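Local coordinates for protein AP endonuclease, family 2 (Brucella melitensis biovar Abortus, PDB 3NGF) that probably interconverts hydroxypyruvate and tartronate semialdehyde as a manganese-binding isomerase of the hyi family, built on a xylose isomerase-like TIM barrel, at residues Val40-Pro45 with Leu62-Phe67; Val52-Leu57 with Leu103-Arg108; Pro151-Asn156 with Ala189-Gly194. All blocks are in the same frame, centred on the assembly; numbering follows the deposited sequence.

In the fold
The chain folds as a TIM barrel, a closed ring of eight parallel strands holding a manganese ion bound by Glu150, Asp185, Gln211 and Glu247. Contact 1 joins neighbouring barrel strands, and the side chain of Glu41 comes within about 6 Å of the metal at nearest atoms. Contact 2 lies outside it, between the helices that follow those strands; the centres of contacts 1 and 2 are about 9 Å apart, and the two touch where Pro45 CB packs on Ile53 CD1. Contact 3 sits on the opposite side of the chain's centre, about 23 Å from contact 1 and 31 Å from contact 2 between centres, with the side chain of Leu152 about 5 Å from the manganese at nearest atoms.

Contact 1 of 3, residues Val40-Pro45 with Leu62-Phe67; sequences VEFLFP and LTQVLF
Val40 pairs with Thr63 and Val65 where strands 39-41 and 63-68 of the TIM barrel lie parallel, joined through helix 50-59 in a beta-alpha-beta unit. Two nearly straight backbone bonds hold them, Val40 N to Thr63 O (2.9 Å) and Val65 N to Val40 O (2.9 Å); from Phe42 on the first chain has left the strand. On the helix-facing side, Val40 meets Leu62 at about a right angle, CG1 against CD1. Beside this pair Gln64 brings NE2 over one face of the Phe42 ring. With CG anti to the backbone N (chi1 -174°) and the chain bent at chi2, NE2 stands 3.3 Å above the ring plane, offset toward the rim; the amide is tilted, its plane 57° from that of the ring. The same NE2 donates to Leu66 O (3.0 Å), which pins the amide, whereas buried OE1 has no polar partner in the model and lies against Phe42 CE2.

Glu41 and Leu66 point the same way on the other face, side by side, toward the interior of the barrel. The Glu41 carboxylate is held there by His209, Asn15 and the metal ligand Gln211, so it belongs to the second shell of the manganese site. Farther along, the Pro45 and Phe67 side chains cross at about a right angle in an off-centre CH-pi contact, with Pro45 CG 4.2 Å from the Phe67 ring centroid.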
ATOM      1  N   VAL A  40      -7.331   9.148   0.996  1.00 10.90           N
ATOM      2  CA  VAL A  40      -7.831   7.786   0.929  1.00 10.41           C
ATOM      3  C   VAL A  40      -6.878   6.893   0.117  1.00  9.96           C
ATOM      4  O   VAL A  40      -6.084   7.378  -0.701  1.00  9.83           O
ATOM      5  CB  VAL A  40      -9.247   7.694   0.326  1.00 10.70           C
ATOM      6  CG1 VAL A  40     -10.269   8.418   1.215  1.00  8.89           C
ATOM      7  CG2 VAL A  40      -9.275   8.255  -1.097  1.00 10.90           C
ATOM      8  N   GLU A  41      -7.000   5.602   0.350  1.00  9.03           N
ATOM      9  CA  GLU A  41      -6.325   4.567  -0.444  1.00  9.31           C
ATOM     10  C   GLU A  41      -7.316   3.443  -0.665  1.00  9.66           C
ATOM     11  O   GLU A  41      -8.318   3.344   0.054  1.00  9.75           O
ATOM     12  CB  GLU A  41      -5.079   4.052   0.263  1.00  9.24           C
ATOM     13  CG  GLU A  41      -5.332   3.336   1.599  1.00  9.79           C
ATOM     14  CD  GLU A  41      -4.059   2.836   2.252  1.00 10.84           C
ATOM     15  OE1 GLU A  41      -2.987   3.453   2.046  1.00 14.64           O
ATOM     16  OE2 GLU A  41      -4.141   1.813   2.989  1.00 13.57           O
ATOM     17  N   PHE A  42      -7.010   2.555  -1.607  1.00  9.54           N
ATOM     18  CA  PHE A  42      -7.785   1.334  -1.788  1.00  9.92           C
ATOM     19  C   PHE A  42      -6.975   0.418  -2.684  1.00 11.96           C
ATOM     20  O   PHE A  42      -5.938   0.840  -3.183  1.00 13.54           O
ATOM     21  CB  PHE A  42      -9.213   1.584  -2.359  1.00 10.31           C
ATOM     22  CG  PHE A  42      -9.263   2.607  -3.456  1.00 11.06           C
ATOM     23  CD1 PHE A  42      -8.754   2.313  -4.712  1.00 15.55           C
ATOM     24  CD2 PHE A  42      -9.795   3.859  -3.229  1.00 11.42           C
ATOM     25  CE1 PHE A  42      -8.785   3.274  -5.744  1.00 17.52           C
ATOM     26  CE2 PHE A  42      -9.836   4.809  -4.254  1.00 11.97           C
ATOM     27  CZ  PHE A  42      -9.348   4.527  -5.484  1.00 13.47           C
ATOM     28  N   LEU A  43      -7.391  -0.831  -2.874  1.00 14.13           N
ATOM     29  CA  LEU A  43      -6.577  -1.748  -3.667  1.00 15.13           C
ATOM     30  C   LEU A  43      -6.725  -1.491  -5.162  1.00 13.99           C
ATOM     31  O   LEU A  43      -5.758  -1.093  -5.834  1.00 13.13           O
ATOM     32  CB  LEU A  43      -6.908  -3.199  -3.310  1.00 16.04           C
ATOM     33  CG  LEU A  43      -6.224  -3.613  -2.010  1.00 20.17           C
ATOM     34  CD1 LEU A  43      -6.911  -3.015  -0.835  1.00 23.39           C
ATOM     35  CD2 LEU A  43      -6.121  -5.144  -1.880  1.00 23.00           C
ATOM     36  N   PHE A  44      -7.939  -1.668  -5.679  1.00 13.83           N
ATOM     37  CA  PHE A  44      -8.157  -1.676  -7.132  1.00 15.07           C
ATOM     38  C   PHE A  44      -9.303  -0.791  -7.584  1.00 16.14           C
ATOM     39  O   PHE A  44     -10.445  -1.008  -7.188  1.00 18.58           O
ATOM     40  CB  PHE A  44      -8.382  -3.115  -7.640  1.00 15.98           C
ATOM     41  CG  PHE A  44      -7.392  -4.121  -7.105  1.00 15.61           C
ATOM     42  CD1 PHE A  44      -6.056  -4.089  -7.487  1.00 16.00           C
ATOM     43  CD2 PHE A  44      -7.794  -5.113  -6.218  1.00 19.16           C
ATOM     44  CE1 PHE A  44      -5.139  -5.025  -7.006  1.00 15.88           C
ATOM     45  CE2 PHE A  44      -6.877  -6.033  -5.726  1.00 18.88           C
ATOM     46  CZ  PHE A  44      -5.551  -5.993  -6.124  1.00 18.00           C
ATOM     47  N   PRO A  45      -9.014   0.203  -8.435  1.00 15.44           N
ATOM     48  CA  PRO A  45     -10.078   1.047  -8.990  1.00 15.34           C
ATOM     49  C   PRO A  45     -10.659   0.551 -10.321  1.00 15.46           C
ATOM     50  O   PRO A  45     -11.550   1.203 -10.881  1.00 16.20           O
ATOM     51  CB  PRO A  45      -9.352   2.353  -9.237  1.00 15.21           C
ATOM     52  CG  PRO A  45      -7.982   1.920  -9.605  1.00 15.60           C
ATOM     53  CD  PRO A  45      -7.678   0.712  -8.779  1.00 15.15           C
ATOM     54  N   LEU A  62     -10.590  15.140  -1.243  1.00 13.79           N
ATOM     55  CA  LEU A  62      -9.739  14.034  -0.821  1.00 12.58           C
ATOM     56  C   LEU A  62      -8.562  13.860  -1.768  1.00 12.48           C
ATOM     57  O   LEU A  62      -8.698  14.088  -2.962  1.00 11.84           O
ATOM     58  CB  LEU A  62     -10.522  12.728  -0.832  1.00 12.50           C
ATOM     59  CG  LEU A  62     -11.615  12.525   0.218  1.00 11.02           C
ATOM     60  CD1 LEU A  62     -12.466  11.275  -0.132  1.00 10.16           C
ATOM     61  CD2 LEU A  62     -11.009  12.398   1.626  1.00 12.60           C
ATOM     62  N   THR A  63      -7.425  13.469  -1.213  1.00 11.34           N
ATOM     63  CA  THR A  63      -6.231  13.097  -1.977  1.00 11.25           C
ATOM     64  C   THR A  63      -6.194  11.586  -2.122  1.00 10.11           C
ATOM     65  O   THR A  63      -6.397  10.852  -1.143  1.00  9.76           O
ATOM     66  CB  THR A  63      -4.977  13.524  -1.217  1.00 12.55           C
ATOM     67  OG1 THR A  63      -4.944  14.952  -1.130  1.00 15.19           O
ATOM     68  CG2 THR A  63      -3.698  12.958  -1.873  1.00 11.71           C
ATOM     69  N   GLN A  64      -5.880  11.113  -3.325  1.00 10.62           N
ATOM     70  CA  GLN A  64      -5.653   9.693  -3.562  1.00  9.93           C
ATOM     71  C   GLN A  64      -4.194   9.392  -3.240  1.00 10.20           C
ATOM     72  O   GLN A  64      -3.288   9.881  -3.925  1.00 10.79           O
ATOM     73  CB  GLN A  64      -5.941   9.313  -5.019  1.00 10.69           C
ATOM     74  CG  GLN A  64      -5.854   7.787  -5.257  1.00 10.03           C
ATOM     75  CD  GLN A  64      -6.984   7.010  -4.592  1.00 14.13           C
ATOM     76  OE1 GLN A  64      -8.131   7.436  -4.650  1.00 13.15           O
ATOM     77  NE2 GLN A  64      -6.674   5.828  -4.008  1.00 10.44           N
ATOM     78  N   VAL A  65      -3.965   8.637  -2.168  1.00  9.85           N
ATOM     79  CA  VAL A  65      -2.599   8.435  -1.654  1.00 10.05           C
ATOM     80  C   VAL A  65      -1.915   7.227  -2.280  1.00  9.98           C
ATOM     81  O   VAL A  65      -0.686   7.239  -2.484  1.00 11.79           O
ATOM     82  CB  VAL A  65      -2.649   8.310  -0.131  1.00 10.75           C
ATOM     83  CG1 VAL A  65      -1.326   7.898   0.441  1.00 15.08           C
ATOM     84  CG2 VAL A  65      -3.180   9.667   0.474  1.00  9.42           C
ATOM     85  N   LEU A  66      -2.692   6.202  -2.600  1.00 10.09           N
ATOM     86  CA  LEU A  66      -2.133   4.910  -3.030  1.00  9.99           C
ATOM     87  C   LEU A  66      -3.216   4.068  -3.677  1.00 10.13           C
ATOM     88  O   LEU A  66      -4.377   4.121  -3.269  1.00  9.56           O
ATOM     89  CB  LEU A  66      -1.561   4.149  -1.812  1.00 11.56           C
ATOM     90  CG  LEU A  66      -1.029   2.721  -2.102  1.00 12.90           C
ATOM     91  CD1 LEU A  66       0.348   2.827  -2.665  1.00 17.33           C
ATOM     92  CD2 LEU A  66      -1.054   1.836  -0.846  1.00 17.05           C
ATOM     93  N   PHE A  67      -2.841   3.289  -4.686  1.00  8.75           N
ATOM     94  CA  PHE A  67      -3.590   2.095  -5.069  1.00  8.72           C
ATOM     95  C   PHE A  67      -2.656   1.106  -5.776  1.00  9.25           C
ATOM     96  O   PHE A  67      -1.449   1.372  -5.947  1.00  9.23           O
ATOM     97  CB  PHE A  67      -4.862   2.397  -5.878  1.00  8.27           C
ATOM     98  CG  PHE A  67      -4.617   3.128  -7.182  1.00  7.46           C
ATOM     99  CD1 PHE A  67      -4.421   2.400  -8.366  1.00  8.85           C
ATOM    100  CD2 PHE A  67      -4.557   4.516  -7.215  1.00  9.59           C
ATOM    101  CE1 PHE A  67      -4.195   3.061  -9.591  1.00 11.40           C
ATOM    102  CE2 PHE A  67      -4.355   5.185  -8.396  1.00  8.81           C
ATOM    103  CZ  PHE A  67      -4.170   4.466  -9.589  1.00  9.64           C
TER

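Contact 2 of 3, residues Val52-Leu57 with Leu103-Arg108; sequences VIAREL and LALDCR
Leu105, just past the end of helix 88-104, reaches across to Ile53, Ala54 and Leu57 of helix 50-59, joining two of the helices that surround the TIM barrel. Its side chain is the main bump of the contact, and the hollow that takes it is formed by these three residues on one side of the helix. CG lies anti to the carbonyl carbon (chi1 -52°), which carries the forked end of the leucine toward the helix although the root of the side chain does not aim there.

Ile53 CG2, in the conformer described, rests against the fork and is close to both methyls, with Leu105 CD1 3.6 Å away and CD2 nearer still. CD2 also presses on the turn itself, 3.5 Å from Ala54 N, with Ala54 CB at its flank. The small alanine side chain lets the backbones approach closely, and the CA atoms of Ala54 and Leu105 are 5.1 Å apart. One turn along from Ile53, Leu57 crosses Leu105 at about a right angle, nearer its root, resting CD1 against Leu105 CB at 3.8 Å.

No hydrogen bond links the segments, and the fit is one of apolar shape. The chain turns away from helix 50-59 in a Schellman motif, with Asp106 at positive phi as its C-prime residue. Strand 63-68 lies beneath the joint, where Gln64 touches both Leu57 and Leu105. At the outer edge Ala54 CB fits against the last turn of helix 88-104, where it lies 3.5 Å from Ala104 O.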
ATOM      1  N   VAL A  52     -15.133   8.956 -12.735  1.00 10.73           N
ATOM      2  CA  VAL A  52     -16.062   8.918 -11.618  1.00 10.46           C
ATOM      3  C   VAL A  52     -15.276   8.990 -10.304  1.00 10.08           C
ATOM      4  O   VAL A  52     -15.608   9.785  -9.440  1.00 10.04           O
ATOM      5  CB  VAL A  52     -16.977   7.652 -11.673  1.00 10.77           C
ATOM      6  CG1 VAL A  52     -17.810   7.490 -10.385  1.00 10.77           C
ATOM      7  CG2 VAL A  52     -17.861   7.697 -12.928  1.00 11.43           C
ATOM      8  N   ILE A  53     -14.227   8.172 -10.168  0.50  9.95           N
ATOM      9  CA  ILE A  53     -13.370   8.235  -8.978  0.50  9.79           C
ATOM     10  C   ILE A  53     -12.717   9.614  -8.836  0.50 10.00           C
ATOM     11  O   ILE A  53     -12.685  10.173  -7.737  0.50 10.56           O
ATOM     12  CB  ILE A  53     -12.276   7.136  -8.967  0.50  9.69           C
ATOM     13  CG1 ILE A  53     -12.896   5.747  -8.838  0.50  9.66           C
ATOM     14  CG2 ILE A  53     -11.312   7.359  -7.799  0.50  9.71           C
ATOM     15  CD1 ILE A  53     -11.855   4.589  -8.996  0.50  9.60           C
ATOM     16  N   ALA A  54     -12.260  10.199  -9.948  1.00 10.29           N
ATOM     17  CA  ALA A  54     -11.682  11.581  -9.917  1.00 10.81           C
ATOM     18  C   ALA A  54     -12.695  12.582  -9.320  1.00 10.82           C
ATOM     19  O   ALA A  54     -12.332  13.448  -8.492  1.00 11.24           O
ATOM     20  CB  ALA A  54     -11.259  12.042 -11.353  1.00 11.39           C
ATOM     21  N   ARG A  55     -13.949  12.457  -9.733  1.00 11.26           N
ATOM     22  CA  ARG A  55     -15.019  13.342  -9.243  1.00 11.24           C
ATOM     23  C   ARG A  55     -15.345  13.076  -7.778  1.00 11.89           C
ATOM     24  O   ARG A  55     -15.597  13.996  -7.013  1.00 12.53           O
ATOM     25  CB  ARG A  55     -16.263  13.263 -10.137  1.00 11.20           C
ATOM     26  CG  ARG A  55     -16.135  14.090 -11.435  1.00 11.51           C
ATOM     27  CD  ARG A  55     -17.467  14.152 -12.175  1.00 11.03           C
ATOM     28  NE  ARG A  55     -17.840  12.850 -12.762  1.00 11.05           N
ATOM     29  CZ  ARG A  55     -17.458  12.405 -13.949  1.00 14.39           C
ATOM     30  NH1 ARG A  55     -17.848  11.205 -14.371  1.00 13.73           N
ATOM     31  NH2 ARG A  55     -16.688  13.141 -14.729  1.00 17.47           N
ATOM     32  N   GLU A  56     -15.293  11.815  -7.360  1.00 12.10           N
ATOM     33  CA  GLU A  56     -15.423  11.502  -5.930  1.00 11.66           C
ATOM     34  C   GLU A  56     -14.377  12.243  -5.090  1.00 11.57           C
ATOM     35  O   GLU A  56     -14.697  12.823  -4.044  1.00 13.28           O
ATOM     36  CB  GLU A  56     -15.267  10.009  -5.664  1.00 11.56           C
ATOM     37  CG  GLU A  56     -16.350   9.081  -6.140  1.00 11.50           C
ATOM     38  CD  GLU A  56     -17.685   9.239  -5.440  1.00 13.57           C
ATOM     39  OE1 GLU A  56     -17.795   9.964  -4.402  1.00 13.55           O
ATOM     40  OE2 GLU A  56     -18.643   8.605  -5.942  1.00 14.37           O
ATOM     41  N   LEU A  57     -13.131  12.190  -5.524  1.00 10.71           N
ATOM     42  CA  LEU A  57     -12.027  12.870  -4.838  1.00 11.60           C
ATOM     43  C   LEU A  57     -12.208  14.385  -4.792  1.00 12.18           C
ATOM     44  O   LEU A  57     -12.034  15.004  -3.744  1.00 12.16           O
ATOM     45  CB  LEU A  57     -10.698  12.542  -5.521  1.00 10.86           C
ATOM     46  CG  LEU A  57     -10.264  11.079  -5.471  1.00 10.82           C
ATOM     47  CD1 LEU A  57      -9.049  10.866  -6.418  1.00 10.46           C
ATOM     48  CD2 LEU A  57      -9.951  10.601  -4.036  1.00 10.99           C
ATOM     49  N   LEU A 103      -2.904   9.123 -13.316  1.00 11.09           N
ATOM     50  CA  LEU A 103      -2.998  10.494 -13.809  1.00 11.74           C
ATOM     51  C   LEU A 103      -4.392  11.088 -13.558  1.00 11.99           C
ATOM     52  O   LEU A 103      -4.504  12.235 -13.099  1.00 12.27           O
ATOM     53  CB  LEU A 103      -2.586  10.542 -15.287  1.00 12.01           C
ATOM     54  CG  LEU A 103      -1.121  10.156 -15.557  1.00 13.28           C
ATOM     55  CD1 LEU A 103      -0.819  10.053 -17.075  1.00 14.01           C
ATOM     56  CD2 LEU A 103      -0.160  11.171 -14.906  1.00 14.23           C
ATOM     57  N   ALA A 104      -5.445  10.319 -13.817  1.00 11.56           N
ATOM     58  CA  ALA A 104      -6.805  10.770 -13.535  1.00 12.26           C
ATOM     59  C   ALA A 104      -7.068  11.167 -12.085  1.00 12.33           C
ATOM     60  O   ALA A 104      -7.804  12.130 -11.809  1.00 12.06           O
ATOM     61  CB  ALA A 104      -7.839   9.736 -14.015  1.00 12.45           C
ATOM     62  N   LEU A 105      -6.482  10.413 -11.154  1.00 12.04           N
ATOM     63  CA  LEU A 105      -6.671  10.624  -9.732  1.00 12.55           C
ATOM     64  C   LEU A 105      -5.571  11.471  -9.062  1.00 12.98           C
ATOM     65  O   LEU A 105      -5.601  11.653  -7.834  1.00 13.20           O
ATOM     66  CB  LEU A 105      -6.756   9.263  -9.017  1.00 12.17           C
ATOM     67  CG  LEU A 105      -7.750   8.241  -9.568  1.00 12.86           C
ATOM     68  CD1 LEU A 105      -7.868   7.041  -8.619  1.00 12.59           C
ATOM     69  CD2 LEU A 105      -9.090   8.839  -9.864  1.00 13.03           C
ATOM     70  N   ASP A 106      -4.642  12.007  -9.865  1.00 12.79           N
ATOM     71  CA  ASP A 106      -3.444  12.710  -9.380  1.00 13.53           C
ATOM     72  C   ASP A 106      -2.740  11.934  -8.233  1.00 12.68           C
ATOM     73  O   ASP A 106      -2.377  12.517  -7.193  1.00 12.94           O
ATOM     74  CB  ASP A 106      -3.823  14.126  -8.956  1.00 15.16           C
ATOM     75  CG  ASP A 106      -2.615  15.018  -8.656  1.00 18.76           C
ATOM     76  OD1 ASP A 106      -1.520  14.798  -9.206  1.00 21.01           O
ATOM     77  OD2 ASP A 106      -2.783  15.969  -7.849  1.00 24.66           O
ATOM     78  N   CYS A 107      -2.564  10.631  -8.431  1.00 11.29           N
ATOM     79  CA  CYS A 107      -1.954   9.757  -7.427  1.00 11.17           C
ATOM     80  C   CYS A 107      -0.494   9.600  -7.787  1.00 11.91           C
ATOM     81  O   CYS A 107      -0.163   9.330  -8.961  1.00 12.35           O
ATOM     82  CB  CYS A 107      -2.638   8.402  -7.401  1.00 10.83           C
ATOM     83  SG  CYS A 107      -2.011   7.285  -6.114  1.00 10.77           S
ATOM     84  N   ARG A 108       0.364   9.801  -6.785  0.50 11.72           N
ATOM     85  CA  ARG A 108       1.811   9.838  -6.924  0.50 12.05           C
ATOM     86  C   ARG A 108       2.512   8.515  -6.546  0.50 11.97           C
ATOM     87  O   ARG A 108       3.736   8.403  -6.678  0.50 11.39           O
ATOM     88  CB  ARG A 108       2.367  10.971  -6.044  0.50 12.96           C
ATOM     89  CG  ARG A 108       1.657  12.332  -6.232  0.50 15.87           C
ATOM     90  CD  ARG A 108       1.776  12.792  -7.669  0.50 18.33           C
ATOM     91  NE  ARG A 108       1.090  14.060  -7.945  0.50 20.52           N
ATOM     92  CZ  ARG A 108       1.518  15.260  -7.554  0.50 20.47           C
ATOM     93  NH1 ARG A 108       2.637  15.392  -6.852  0.50 20.53           N
ATOM     94  NH2 ARG A 108       0.827  16.338  -7.887  0.50 19.57           N
TER

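Contact 3 of 3, residues Pro151-Asn156 with Ala189-Gly194; sequences PLNTRN and AQIMDG
Met192 lays its side chain along the loop at Asn153 and Thr154, with CG 3.5 Å from Asn153 CB and the thioether folded back by bends at chi2 and chi3. This fold brings SD to Thr154 N, which donates a weak hydrogen bond to the sulfur (3.5 Å), while CE ends beside Thr154 OG1 and CG2. Ile191 supplies the second apolar surface. Its CD1 lies 3.8 Å from Asn153 ND2, and CG2 sits over one face of the Arg155 guanidinium, whose NH1 is 3.6 Å from Ile191 CG1.

Asn153 gives the loop its shape. Its OD1 accepts from both Arg155 N and Asn156 N, forming an Asx turn and the wider Asx motif. ND2 returns a nearly straight bond to Asn156 OD1 (3.0 Å), which lies in the Asn153 amide plane. Both ends of the amide are therefore tied, fixing its rotation beside the isoleucine; His188 ND1 also bonds Asn153 ND2, and Tyr187 OH bonds Asn156 OD1.

The loop follows strand 146-149 and directly succeeds Glu150, a manganese ligand and predicted proton donor/acceptor. The contact joins it to the far end of helix 186-192, which starts just after Asp185, another ligand. Pro151 and Ala189 pack on helix 165-175, and helix 196-202 meets Ala189 and Gln190.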
ATOM      1  N   PRO A 151       6.227  -5.879   1.338  1.00  9.43           N
ATOM      2  CA  PRO A 151       6.317  -7.186   2.028  1.00 10.73           C
ATOM      3  C   PRO A 151       5.007  -7.512   2.739  1.00 11.19           C
ATOM      4  O   PRO A 151       4.432  -6.652   3.409  1.00 11.29           O
ATOM      5  CB  PRO A 151       7.456  -6.969   3.034  1.00 10.82           C
ATOM      6  CG  PRO A 151       8.260  -5.854   2.451  1.00 10.08           C
ATOM      7  CD  PRO A 151       7.280  -4.957   1.778  1.00  9.64           C
ATOM      8  N   LEU A 152       4.558  -8.758   2.598  1.00 11.99           N
ATOM      9  CA  LEU A 152       3.349  -9.228   3.253  1.00 12.39           C
ATOM     10  C   LEU A 152       3.753 -10.156   4.415  1.00 13.79           C
ATOM     11  O   LEU A 152       4.839  -9.975   5.002  1.00 15.27           O
ATOM     12  CB  LEU A 152       2.407  -9.833   2.223  1.00 12.26           C
ATOM     13  CG  LEU A 152       2.022  -8.870   1.074  1.00 11.44           C
ATOM     14  CD1 LEU A 152       1.039  -9.537   0.124  1.00 13.20           C
ATOM     15  CD2 LEU A 152       1.453  -7.519   1.603  1.00 11.36           C
ATOM     16  N   ASN A 153       2.882 -11.050   4.844  1.00 13.87           N
ATOM     17  CA  ASN A 153       3.273 -12.044   5.835  1.00 13.51           C
ATOM     18  C   ASN A 153       2.773 -13.410   5.386  1.00 14.54           C
ATOM     19  O   ASN A 153       1.837 -13.502   4.587  1.00 13.56           O
ATOM     20  CB  ASN A 153       2.766 -11.647   7.227  1.00 13.37           C
ATOM     21  CG  ASN A 153       1.299 -11.952   7.430  1.00 13.35           C
ATOM     22  OD1 ASN A 153       0.908 -13.119   7.629  1.00 15.60           O
ATOM     23  ND2 ASN A 153       0.470 -10.907   7.421  1.00 14.14           N
ATOM     24  N   THR A 154       3.382 -14.466   5.925  1.00 15.14           N
ATOM     25  CA  THR A 154       3.168 -15.833   5.450  1.00 16.93           C
ATOM     26  C   THR A 154       1.932 -16.507   6.060  1.00 17.36           C
ATOM     27  O   THR A 154       1.535 -17.605   5.650  1.00 17.15           O
ATOM     28  CB  THR A 154       4.415 -16.700   5.743  1.00 17.68           C
ATOM     29  OG1 THR A 154       4.747 -16.602   7.127  1.00 18.08           O
ATOM     30  CG2 THR A 154       5.607 -16.222   4.936  1.00 19.07           C
ATOM     31  N   ARG A 155       1.320 -15.858   7.044  1.00 16.63           N
ATOM     32  CA  ARG A 155       0.084 -16.345   7.593  1.00 17.37           C
ATOM     33  C   ARG A 155      -1.076 -15.902   6.738  1.00 17.81           C
ATOM     34  O   ARG A 155      -1.941 -16.707   6.366  1.00 18.90           O
ATOM     35  CB  ARG A 155      -0.092 -15.849   9.028  1.00 17.44           C
ATOM     36  CG  ARG A 155      -1.402 -16.268   9.642  1.00 19.45           C
ATOM     37  CD  ARG A 155      -1.366 -16.246  11.166  1.00 19.10           C
ATOM     38  NE  ARG A 155      -1.109 -14.930  11.735  1.00 17.54           N
ATOM     39  CZ  ARG A 155      -0.077 -14.594  12.527  1.00 16.60           C
ATOM     40  NH1 ARG A 155       0.009 -13.356  13.002  1.00 15.67           N
ATOM     41  NH2 ARG A 155       0.862 -15.473  12.875  1.00 18.31           N
ATOM     42  N   ASN A 156      -1.106 -14.617   6.405  1.00 16.38           N
ATOM     43  CA  ASN A 156      -2.171 -14.087   5.548  1.00 17.07           C
ATOM     44  C   ASN A 156      -1.966 -14.329   4.055  1.00 17.68           C
ATOM     45  O   ASN A 156      -2.949 -14.443   3.344  1.00 18.99           O
ATOM     46  CB  ASN A 156      -2.375 -12.587   5.788  1.00 16.50           C
ATOM     47  CG  ASN A 156      -2.991 -12.296   7.147  1.00 18.26           C
ATOM     48  OD1 ASN A 156      -2.482 -11.482   7.897  1.00 17.06           O
ATOM     49  ND2 ASN A 156      -4.077 -13.007   7.485  1.00 23.28           N
ATOM     50  N   ALA A 189       5.078  -6.135   9.128  1.00 10.49           N
ATOM     51  CA  ALA A 189       6.443  -6.019   9.656  1.00 10.21           C
ATOM     52  C   ALA A 189       6.499  -6.607  11.061  1.00 10.76           C
ATOM     53  O   ALA A 189       7.458  -7.295  11.412  1.00 11.25           O
ATOM     54  CB  ALA A 189       6.884  -4.574   9.689  1.00 10.18           C
ATOM     55  N   GLN A 190       5.460  -6.359  11.857  1.00 11.12           N
ATOM     56  CA  GLN A 190       5.434  -6.927  13.218  1.00 11.02           C
ATOM     57  C   GLN A 190       5.294  -8.459  13.257  1.00 12.03           C
ATOM     58  O   GLN A 190       5.865  -9.119  14.145  1.00 12.82           O
ATOM     59  CB  GLN A 190       4.331  -6.234  14.029  1.00 11.39           C
ATOM     60  CG  GLN A 190       4.098  -6.756  15.444  1.00 10.14           C
ATOM     61  CD  GLN A 190       5.353  -6.783  16.298  1.00 10.92           C
ATOM     62  OE1 GLN A 190       6.374  -6.148  15.981  1.00 11.69           O
ATOM     63  NE2 GLN A 190       5.287  -7.531  17.404  1.00 10.64           N
ATOM     64  N   ILE A 191       4.515  -9.017  12.332  1.00 11.82           N
ATOM     65  CA  ILE A 191       4.280 -10.451  12.238  1.00 11.95           C
ATOM     66  C   ILE A 191       5.542 -11.187  11.762  1.00 12.24           C
ATOM     67  O   ILE A 191       5.874 -12.245  12.304  1.00 12.40           O
ATOM     68  CB  ILE A 191       3.037 -10.783  11.352  1.00 11.90           C
ATOM     69  CG1 ILE A 191       1.768 -10.304  12.050  1.00 11.90           C
ATOM     70  CG2 ILE A 191       2.919 -12.261  11.019  1.00 12.54           C
ATOM     71  CD1 ILE A 191       0.536 -10.247  11.152  1.00 13.78           C
ATOM     72  N   MET A 192       6.235 -10.624  10.771  1.00 11.60           N
ATOM     73  CA  MET A 192       7.382 -11.307  10.144  1.00 12.16           C
ATOM     74  C   MET A 192       8.756 -10.973  10.733  1.00 12.58           C
ATOM     75  O   MET A 192       9.647 -11.851  10.774  1.00 14.30           O
ATOM     76  CB  MET A 192       7.405 -10.988   8.646  1.00 12.40           C
ATOM     77  CG  MET A 192       6.196 -11.497   7.888  1.00 12.26           C
ATOM     78  SD  MET A 192       5.881 -13.247   8.129  1.00 13.39           S
ATOM     79  CE  MET A 192       7.431 -13.991   7.567  1.00 15.22           C
ATOM     80  N   ASP A 193       8.946  -9.733  11.179  1.00 12.58           N
ATOM     81  CA  ASP A 193      10.278  -9.200  11.498  1.00 12.34           C
ATOM     82  C   ASP A 193      10.448  -8.716  12.944  1.00 12.50           C
ATOM     83  O   ASP A 193      11.446  -9.032  13.602  1.00 12.67           O
ATOM     84  CB  ASP A 193      10.624  -8.052  10.528  1.00 12.79           C
ATOM     85  CG  ASP A 193      10.885  -8.538   9.104  1.00 15.19           C
ATOM     86  OD1 ASP A 193      11.484  -9.606   8.957  1.00 16.40           O
ATOM     87  OD2 ASP A 193      10.464  -7.869   8.119  1.00 16.99           O
ATOM     88  N   GLY A 194       9.497  -7.928  13.427  1.00 11.92           N
ATOM     89  CA  GLY A 194       9.598  -7.297  14.731  1.00 11.29           C
ATOM     90  C   GLY A 194      10.623  -6.174  14.793  1.00 11.49           C
ATOM     91  O   GLY A 194      11.007  -5.613  13.766  1.00 10.73           O
TER